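Local coordinates for flavin-nucleotide-binding protein (Azotobacter vinelandii, PDB 6RK0), which binds FAD and heme b and is probably a low-potential terminal oxidase associated with the iron-only nitrogenase, at residues 78-81 with 82-85; 179-182 with 183-186. All blocks are in the same frame, centred on the assembly; numbering follows the deposited sequence.

Contact 1 comes first along the chain and contact 2 much later. Contact 1 covers the short helix 78-82 and the loop that leads to strand 88-100. Contact 2 lies in the loop between strands 169-174 and 192-200. The two belong to the same antiparallel sheet system through these strands. Their centres are about 49 Å apart, on opposite sides of the chain's centre, and they do not touch. Contact 1 meets the shared cofactor; contact 2 meets the second subunit directly. In contact 1, R78 binds the diphosphate of an FAD that residues of both subunits hold. Residues 179-186 pair with arginines of the second subunit.

Contact 1: 78-81 with 82-85; sequences RLFK and ALEH. With FAD (flavin-adenine dinucleotide), chain F.
A82 N donates to R78 O over 3.0 Å, an i to i+4 helix bond. The methyl CB of A82 also rests against R78 O. R78 itself turns outward to the cofactor: its chain runs extended from CG to NE and brings its guanidinium edge to the diphosphate. NE donates to FAD O2P at 2.8 Å and a fairly straight 161°, with O2P in the guanidinium plane. NH2 makes a weak bond to the ribose oxygen FAD O3B at 3.0 Å, and FAD O5B sits over one face. An alanine in place of R78 would remove these donors, and FAD O2P would probably be left without this charged mate. F56 adds a cation-pi contact to the R78 guanidinium.

L83 comes next. Its N bonds to L79 O at 2.9 Å. CG lies between the backbone N and the carbonyl carbon (chi1 64°), which lays the branch back over the preceding turn. There CG meets L79 O at 3.4 Å, and CD2 reaches CD1 of the F80 ring at 4.0 Å, coming in obliquely. Helix 78-82 joins strands 68-74 and 88-100 in what is, by family, probably an FMN-binding split barrel. Its L79 and F80 are buried, while K81 is exposed. L79 and L83 pack on W71, and F80 lies on A160 and A162, near the heme ligand H72.

E84 N makes a weak bond to K81 O, at 3.5 Å. Its CG passes near F80 O, while its CB lies over the centre of the neighbouring H85 ring. The H85 ring follows, with CD2 4.2 Å from K81 O, in an oblique approach.

Contact 2: 179-182 with 183-186; sequences LDDE and EDYA
A tight 3-10 turn, rich in acidic residues, shapes the loop that carries residues 179-186. D184 N donates to D181 O at 2.9 Å and closes the turn. The bond is fairly straight at 164°, but the donor stands well above the carbonyl plane. Y185 then folds its ring back along the preceding residues. Its OH accepts a bond from D180 N at 3.0 Å. CE2 of the ring touches D180 CB at 3.6 Å, and the carbonyl oxygens of D180 and E182 lie at the ring edge. The E182 chain bends at chi2 (-57°), which turns its carboxylate back to the ring. The two planes are only 14° apart, with E182 OE1 3.8 Å from Y185 CD2.

The side chains of D181 and D184 lie side by side and point the same way, D181 OD2 being 3.7 Å from D184 OD2. One water sits among these acids. It donates to D180 OD1 and to D184 OD2, and accepts from D181 N. This ties both ends of the turn together. Arginines beyond the turn probably ease the crowding of like charges. D180 forms a salt bridge with R102, and D184 and E182 pair with R149 and R208 of the second subunit. R208 also makes a cation-pi contact with Y185. D181 OD1 is hydrogen-bonded to N106. Along the chain the turn falls between strands 169-174 and 192-200. It packs on A101, R102, S103 and N106, between strands 88-100 and 108-118, and against the second subunit.

Contact 1: 78-81 with 82-85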
ATOM      1  N   ARG A  78      19.276   4.283   5.465  1.00 11.35           N
ATOM      2  CA  ARG A  78      19.735   4.427   4.079  1.00 11.44           C
ATOM      3  C   ARG A  78      18.813   5.301   3.245  1.00 11.06           C
ATOM      4  O   ARG A  78      19.290   5.977   2.323  1.00 11.61           O
ATOM      5  CB  ARG A  78      19.942   3.050   3.428  1.00 11.92           C
ATOM      6  CG  ARG A  78      18.692   2.228   3.255  1.00 11.51           C
ATOM      7  CD  ARG A  78      19.010   1.018   2.405  1.00 12.15           C
ATOM      8  NE  ARG A  78      17.826   0.248   2.137  1.00 12.51           N
ATOM      9  CZ  ARG A  78      17.819  -0.749   1.263  1.00 13.78           C
ATOM     10  NH1 ARG A  78      18.929  -1.103   0.604  1.00 14.35           N
ATOM     11  NH2 ARG A  78      16.698  -1.388   1.008  1.00 14.68           N
ATOM     12  N   LEU A  79      17.497   5.278   3.504  1.00 10.72           N
ATOM     13  CA  LEU A  79      16.589   6.084   2.685  1.00 10.82           C
ATOM     14  C   LEU A  79      16.921   7.565   2.830  1.00 10.84           C
ATOM     15  O   LEU A  79      16.921   8.336   1.859  1.00 11.74           O
ATOM     16  CB  LEU A  79      15.150   5.818   3.121  1.00 11.39           C
ATOM     17  CG  LEU A  79      14.076   6.610   2.399  1.00 11.87           C
ATOM     18  CD1 LEU A  79      14.047   6.322   0.924  1.00 12.88           C
ATOM     19  CD2 LEU A  79      12.718   6.315   3.013  1.00 12.78           C
ATOM     20  N   PHE A  80      17.176   7.983   4.069  1.00 11.32           N
ATOM     21  CA  PHE A  80      17.401   9.388   4.372  1.00 11.91           C
ATOM     22  C   PHE A  80      18.703   9.880   3.781  1.00 13.28           C
ATOM     23  O   PHE A  80      18.794  11.029   3.351  1.00 16.19           O
ATOM     24  CB  PHE A  80      17.271   9.586   5.883  1.00 12.11           C
ATOM     25  CG  PHE A  80      15.896   9.216   6.358  1.00 12.04           C
ATOM     26  CD1 PHE A  80      14.831  10.072   6.118  1.00 12.33           C
ATOM     27  CD2 PHE A  80      15.654   7.945   6.892  1.00 12.68           C
ATOM     28  CE1 PHE A  80      13.547   9.677   6.429  1.00 12.58           C
ATOM     29  CE2 PHE A  80      14.383   7.550   7.173  1.00 13.45           C
ATOM     30  CZ  PHE A  80      13.321   8.403   6.954  1.00 13.40           C
ATOM     31  N   LYS A  81      19.704   9.018   3.672  1.00 13.16           N
ATOM     32  CA  LYS A  81      20.905   9.385   2.920  1.00 15.13           C
ATOM     33  C   LYS A  81      20.636   9.453   1.413  1.00 15.38           C
ATOM     34  O   LYS A  81      21.049  10.390   0.724  1.00 18.13           O
ATOM     35  CB  LYS A  81      22.015   8.388   3.228  1.00 18.07           C
ATOM     36  CG  LYS A  81      23.273   8.723   2.487  1.00 23.73           C
ATOM     37  CD  LYS A  81      24.422   7.789   2.837  1.00 32.37           C
ATOM     38  CE  LYS A  81      25.670   8.162   2.034  1.00 39.87           C
ATOM     39  NZ  LYS A  81      26.833   7.292   2.362  1.00 48.24           N
ATOM     40  N   ALA A  82      19.915   8.492   0.886  1.00 14.00           N
ATOM     41  CA  ALA A  82      19.735   8.408  -0.553  1.00 14.80           C
ATOM     42  C   ALA A  82      18.840   9.505  -1.114  1.00 15.90           C
ATOM     43  O   ALA A  82      19.032   9.941  -2.254  1.00 18.75           O
ATOM     44  CB  ALA A  82      19.216   7.031  -0.925  1.00 15.34           C
ATOM     45  N   LEU A  83      17.880   9.994  -0.344  1.00 15.44           N
ATOM     46  CA  LEU A  83      16.918  10.933  -0.913  1.00 15.97           C
ATOM     47  C   LEU A  83      17.538  12.297  -1.190  1.00 16.35           C
ATOM     48  O   LEU A  83      16.977  13.064  -1.971  1.00 15.70           O
ATOM     49  CB  LEU A  83      15.647  10.998  -0.070  1.00 17.02           C
ATOM     50  CG  LEU A  83      15.784  11.531   1.339  1.00 16.70           C
ATOM     51  CD1 LEU A  83      15.889  13.047   1.388  1.00 20.58           C
ATOM     52  CD2 LEU A  83      14.544  11.104   2.214  1.00 15.90           C
ATOM     53  N   GLU A  84      18.696  12.601  -0.618  1.00 20.51           N
ATOM     54  CA  GLU A  84      19.222  13.942  -0.828  1.00 22.11           C
ATOM     55  C   GLU A  84      19.704  14.173  -2.260  1.00 20.40           C
ATOM     56  O   GLU A  84      19.836  15.323  -2.691  1.00 24.23           O
ATOM     57  CB  GLU A  84      20.305  14.248   0.209  1.00 31.44           C
ATOM     58  CG  GLU A  84      19.723  14.393   1.611  1.00 42.88           C
ATOM     59  CD  GLU A  84      20.673  15.072   2.568  1.00 54.51           C
ATOM     60  OE1 GLU A  84      21.680  14.430   2.936  1.00 49.54           O
ATOM     61  OE2 GLU A  84      20.416  16.240   2.940  1.00 67.60           O
ATOM     62  N   HIS A  85      19.964  13.113  -3.001  1.00 17.14           N
ATOM     63  CA  HIS A  85      20.619  13.227  -4.295  1.00 19.15           C
ATOM     64  C   HIS A  85      19.824  12.629  -5.455  1.00 15.68           C
ATOM     65  O   HIS A  85      20.390  12.401  -6.528  1.00 18.05           O
ATOM     66  CB  HIS A  85      22.014  12.618  -4.210  1.00 30.07           C
ATOM     67  CG  HIS A  85      22.844  13.205  -3.107  1.00 43.38           C
ATOM     68  ND1 HIS A  85      23.231  14.527  -3.096  1.00 53.37           N
ATOM     69  CD2 HIS A  85      23.324  12.663  -1.962  1.00 49.92           C
ATOM     70  CE1 HIS A  85      23.930  14.771  -2.001  1.00 57.49           C
ATOM     71  NE2 HIS A  85      24.001  13.655  -1.296  1.00 51.60           N
TER
HETATM   72  PA  FAD F 403      17.374  -2.021   5.732  1.00 10.66           P
HETATM   73  O1A FAD F 403      17.313  -2.977   6.857  1.00 11.02           O
HETATM   74  O2A FAD F 403      18.593  -1.208   5.557  1.00 11.83           O
HETATM   75  O5B FAD F 403      17.035  -2.760   4.366  1.00 10.64           O
HETATM   76  C5B FAD F 403      17.800  -3.923   3.981  1.00 10.81           C
HETATM   77  C4B FAD F 403      16.893  -4.925   3.344  1.00 10.39           C
HETATM   78  O4B FAD F 403      15.878  -5.343   4.285  1.00 10.00           O
HETATM   79  C3B FAD F 403      16.087  -4.409   2.155  1.00 10.34           C
HETATM   80  O3B FAD F 403      16.856  -4.343   0.958  1.00 11.20           O
HETATM   81  C2B FAD F 403      14.927  -5.407   2.114  1.00  9.65           C
HETATM   82  O2B FAD F 403      15.328  -6.591   1.445  1.00 10.65           O
HETATM   83  C1B FAD F 403      14.690  -5.700   3.603  1.00  9.46           C
HETATM   84  N9A FAD F 403      13.587  -4.910   4.159  1.00  9.02           N
HETATM   85  C8A FAD F 403      13.643  -3.644   4.663  1.00  9.18           C
HETATM   86  N7A FAD F 403      12.474  -3.176   5.029  1.00  9.17           N
HETATM   87  C5A FAD F 403      11.589  -4.208   4.741  1.00  8.82           C
HETATM   88  C6A FAD F 403      10.192  -4.332   4.888  1.00  8.89           C
HETATM   89  N6A FAD F 403       9.390  -3.365   5.361  1.00  9.63           N
HETATM   90  N1A FAD F 403       9.624  -5.488   4.466  1.00  9.18           N
HETATM   91  C2A FAD F 403      10.404  -6.454   3.963  1.00  9.34           C
HETATM   92  N3A FAD F 403      11.732  -6.441   3.780  1.00  8.99           N
HETATM   93  C4A FAD F 403      12.259  -5.283   4.192  1.00  8.75           C
HETATM   94  N1  FAD F 403       9.828   2.693   8.831  1.00  9.34           N
HETATM   95  C2  FAD F 403      10.111   3.945   9.302  1.00 10.39           C
HETATM   96  O2  FAD F 403      11.272   4.322   9.465  1.00 12.27           O
HETATM   97  N3  FAD F 403       9.100   4.816   9.588  1.00 10.06           N
HETATM   98  C4  FAD F 403       7.755   4.540   9.435  1.00  9.42           C
HETATM   99  O4  FAD F 403       6.902   5.408   9.645  1.00 10.02           O
HETATM  100  C4X FAD F 403       7.461   3.189   9.001  1.00  9.06           C
HETATM  101  N5  FAD F 403       6.180   2.829   8.886  1.00  9.31           N
HETATM  102  C5X FAD F 403       5.915   1.564   8.353  1.00  8.81           C
HETATM  103  C6  FAD F 403       4.583   1.176   8.155  1.00  9.25           C
HETATM  104  C7  FAD F 403       4.271  -0.072   7.612  1.00  9.05           C
HETATM  105  C7M FAD F 403       2.830  -0.468   7.434  1.00 10.02           C
HETATM  106  C8  FAD F 403       5.310  -0.958   7.287  1.00  8.90           C
HETATM  107  C8M FAD F 403       5.036  -2.296   6.667  1.00  9.65           C
HETATM  108  C9  FAD F 403       6.638  -0.587   7.515  1.00  8.82           C
HETATM  109  C9A FAD F 403       6.953   0.660   8.054  1.00  8.65           C
HETATM  110  N10 FAD F 403       8.283   1.063   8.308  1.00  8.76           N
HETATM  111  C10 FAD F 403       8.564   2.338   8.708  1.00  8.98           C
HETATM  112  C1' FAD F 403       9.430   0.182   8.039  1.00  9.04           C
HETATM  113  C2' FAD F 403      10.045   0.425   6.666  1.00  8.72           C
HETATM  114  O2' FAD F 403       9.263  -0.216   5.669  1.00  8.53           O
HETATM  115  C3' FAD F 403      11.470  -0.119   6.602  1.00  8.96           C
HETATM  116  O3' FAD F 403      11.450  -1.510   6.910  1.00  8.83           O
HETATM  117  C4' FAD F 403      12.444   0.587   7.539  1.00 10.22           C
HETATM  118  O4' FAD F 403      12.316   2.004   7.389  1.00 11.00           O
HETATM  119  C5' FAD F 403      13.869   0.157   7.300  1.00 10.67           C
HETATM  120  O5' FAD F 403      14.204   0.424   5.912  1.00 10.32           O
HETATM  121  P   FAD F 403      15.697   0.400   5.440  1.00 10.72           P
HETATM  122  O1P FAD F 403      16.537   1.371   6.232  1.00 11.72           O
HETATM  123  O2P FAD F 403      15.685   0.535   3.941  1.00 11.74           O
HETATM  124  O3P FAD F 403      16.100  -1.094   5.833  1.00 10.48           O

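Contact 2: 179-182 with 183-186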
ATOM      1  N   LEU A 179     -18.217  -0.607 -15.654  1.00 10.55           N
ATOM      2  CA  LEU A 179     -18.444  -0.018 -16.987  1.00 10.70           C
ATOM      3  C   LEU A 179     -18.072  -1.055 -18.043  1.00 11.23           C
ATOM      4  O   LEU A 179     -16.911  -1.221 -18.409  1.00 13.99           O
ATOM      5  CB  LEU A 179     -17.642   1.266 -17.154  1.00 11.51           C
ATOM      6  CG  LEU A 179     -18.142   2.440 -16.285  1.00 12.84           C
ATOM      7  CD1 LEU A 179     -17.100   3.523 -16.185  1.00 14.00           C
ATOM      8  CD2 LEU A 179     -19.436   3.012 -16.848  1.00 14.29           C
ATOM      9  N   ASP A 180     -19.066  -1.783 -18.517  1.00 10.31           N
ATOM     10  CA  ASP A 180     -18.868  -2.806 -19.529  1.00 10.22           C
ATOM     11  C   ASP A 180     -18.947  -2.197 -20.929  1.00 10.59           C
ATOM     12  O   ASP A 180     -19.485  -1.106 -21.152  1.00 11.58           O
ATOM     13  CB  ASP A 180     -19.906  -3.909 -19.379  1.00 10.14           C
ATOM     14  CG  ASP A 180     -19.463  -4.967 -18.373  1.00 10.51           C
ATOM     15  OD1 ASP A 180     -18.434  -5.637 -18.664  1.00 10.86           O
ATOM     16  OD2 ASP A 180     -20.123  -5.129 -17.318  1.00 10.96           O
ATOM     17  N   ASP A 181     -18.400  -2.931 -21.888  1.00 11.18           N
ATOM     18  CA  ASP A 181     -18.670  -2.611 -23.296  1.00 11.54           C
ATOM     19  C   ASP A 181     -20.183  -2.594 -23.487  1.00 11.33           C
ATOM     20  O   ASP A 181     -20.892  -3.471 -22.989  1.00 11.47           O
ATOM     21  CB  ASP A 181     -18.099  -3.713 -24.192  1.00 13.28           C
ATOM     22  CG  ASP A 181     -16.617  -3.845 -24.140  1.00 16.16           C
ATOM     23  OD1 ASP A 181     -15.893  -2.987 -23.594  1.00 17.56           O
ATOM     24  OD2 ASP A 181     -16.130  -4.879 -24.694  1.00 18.32           O
ATOM     25  N   GLU A 182     -20.671  -1.620 -24.259  1.00 11.64           N
ATOM     26  CA  GLU A 182     -22.121  -1.482 -24.403  1.00 12.83           C
ATOM     27  C   GLU A 182     -22.761  -2.728 -24.984  1.00 13.51           C
ATOM     28  O   GLU A 182     -23.919  -3.052 -24.657  1.00 14.80           O
ATOM     29  CB  GLU A 182     -22.452  -0.254 -25.231  1.00 16.09           C
ATOM     30  CG  GLU A 182     -22.358   1.026 -24.439  1.00 25.95           C
ATOM     31  CD  GLU A 182     -23.261   1.074 -23.182  1.00 39.34           C
ATOM     32  OE1 GLU A 182     -24.364   0.501 -23.183  1.00 35.79           O
ATOM     33  OE2 GLU A 182     -22.856   1.708 -22.182  1.00 50.19           O
ATOM     34  N   GLU A 183     -22.038  -3.431 -25.861  1.00 13.63           N
ATOM     35  CA  GLU A 183     -22.641  -4.618 -26.440  1.00 16.19           C
ATOM     36  C   GLU A 183     -22.762  -5.779 -25.468  1.00 15.13           C
ATOM     37  O   GLU A 183     -23.372  -6.777 -25.841  1.00 17.87           O
ATOM     38  CB  GLU A 183     -21.878  -5.053 -27.678  1.00 20.88           C
ATOM     39  CG  GLU A 183     -20.439  -5.364 -27.383  1.00 23.17           C
ATOM     40  CD  GLU A 183     -19.473  -4.186 -27.625  1.00 34.03           C
ATOM     41  OE1 GLU A 183     -19.788  -3.002 -27.287  1.00 25.86           O
ATOM     42  OE2 GLU A 183     -18.373  -4.465 -28.162  1.00 44.77           O
ATOM     43  N   ASP A 184     -22.214  -5.700 -24.257  1.00 13.35           N
ATOM     44  CA  ASP A 184     -22.267  -6.808 -23.310  1.00 12.52           C
ATOM     45  C   ASP A 184     -23.435  -6.750 -22.338  1.00 12.44           C
ATOM     46  O   ASP A 184     -23.599  -7.665 -21.531  1.00 12.09           O
ATOM     47  CB  ASP A 184     -20.949  -6.869 -22.534  1.00 12.39           C
ATOM     48  CG  ASP A 184     -19.760  -7.308 -23.393  1.00 12.75           C
ATOM     49  OD1 ASP A 184     -19.974  -7.978 -24.422  1.00 13.98           O
ATOM     50  OD2 ASP A 184     -18.617  -6.998 -23.013  1.00 13.36           O
ATOM     51  N   TYR A 185     -24.272  -5.714 -22.410  1.00 12.83           N
ATOM     52  CA  TYR A 185     -25.327  -5.548 -21.414  1.00 12.68           C
ATOM     53  C   TYR A 185     -26.482  -6.529 -21.541  1.00 13.93           C
ATOM     54  O   TYR A 185     -27.296  -6.572 -20.617  1.00 15.30           O
ATOM     55  CB  TYR A 185     -25.785  -4.087 -21.346  1.00 12.36           C
ATOM     56  CG  TYR A 185     -24.825  -3.259 -20.523  1.00 11.70           C
ATOM     57  CD1 TYR A 185     -24.974  -3.155 -19.143  1.00 11.90           C
ATOM     58  CD2 TYR A 185     -23.724  -2.667 -21.103  1.00 12.17           C
ATOM     59  CE1 TYR A 185     -24.057  -2.466 -18.370  1.00 11.45           C
ATOM     60  CE2 TYR A 185     -22.793  -1.974 -20.359  1.00 11.96           C
ATOM     61  CZ  TYR A 185     -22.963  -1.855 -18.977  1.00 11.25           C
ATOM     62  OH  TYR A 185     -22.017  -1.189 -18.247  1.00 11.74           O
ATOM     63  N   ALA A 186     -26.571  -7.307 -22.617  1.00 15.02           N
ATOM     64  CA  ALA A 186     -27.555  -8.380 -22.660  1.00 17.28           C
ATOM     65  C   ALA A 186     -26.986  -9.709 -22.163  1.00 16.07           C
ATOM     66  O   ALA A 186     -27.725 -10.709 -22.095  1.00 17.65           O
ATOM     67  CB  ALA A 186     -28.091  -8.576 -24.083  1.00 20.76           C
TER
HETATM   68  O   HOH W   1     -17.471  -5.605 -21.060  1.00 12.39           O
HETATM   69  O   HOH W   2     -26.122  -5.091 -24.889  1.00 27.95           O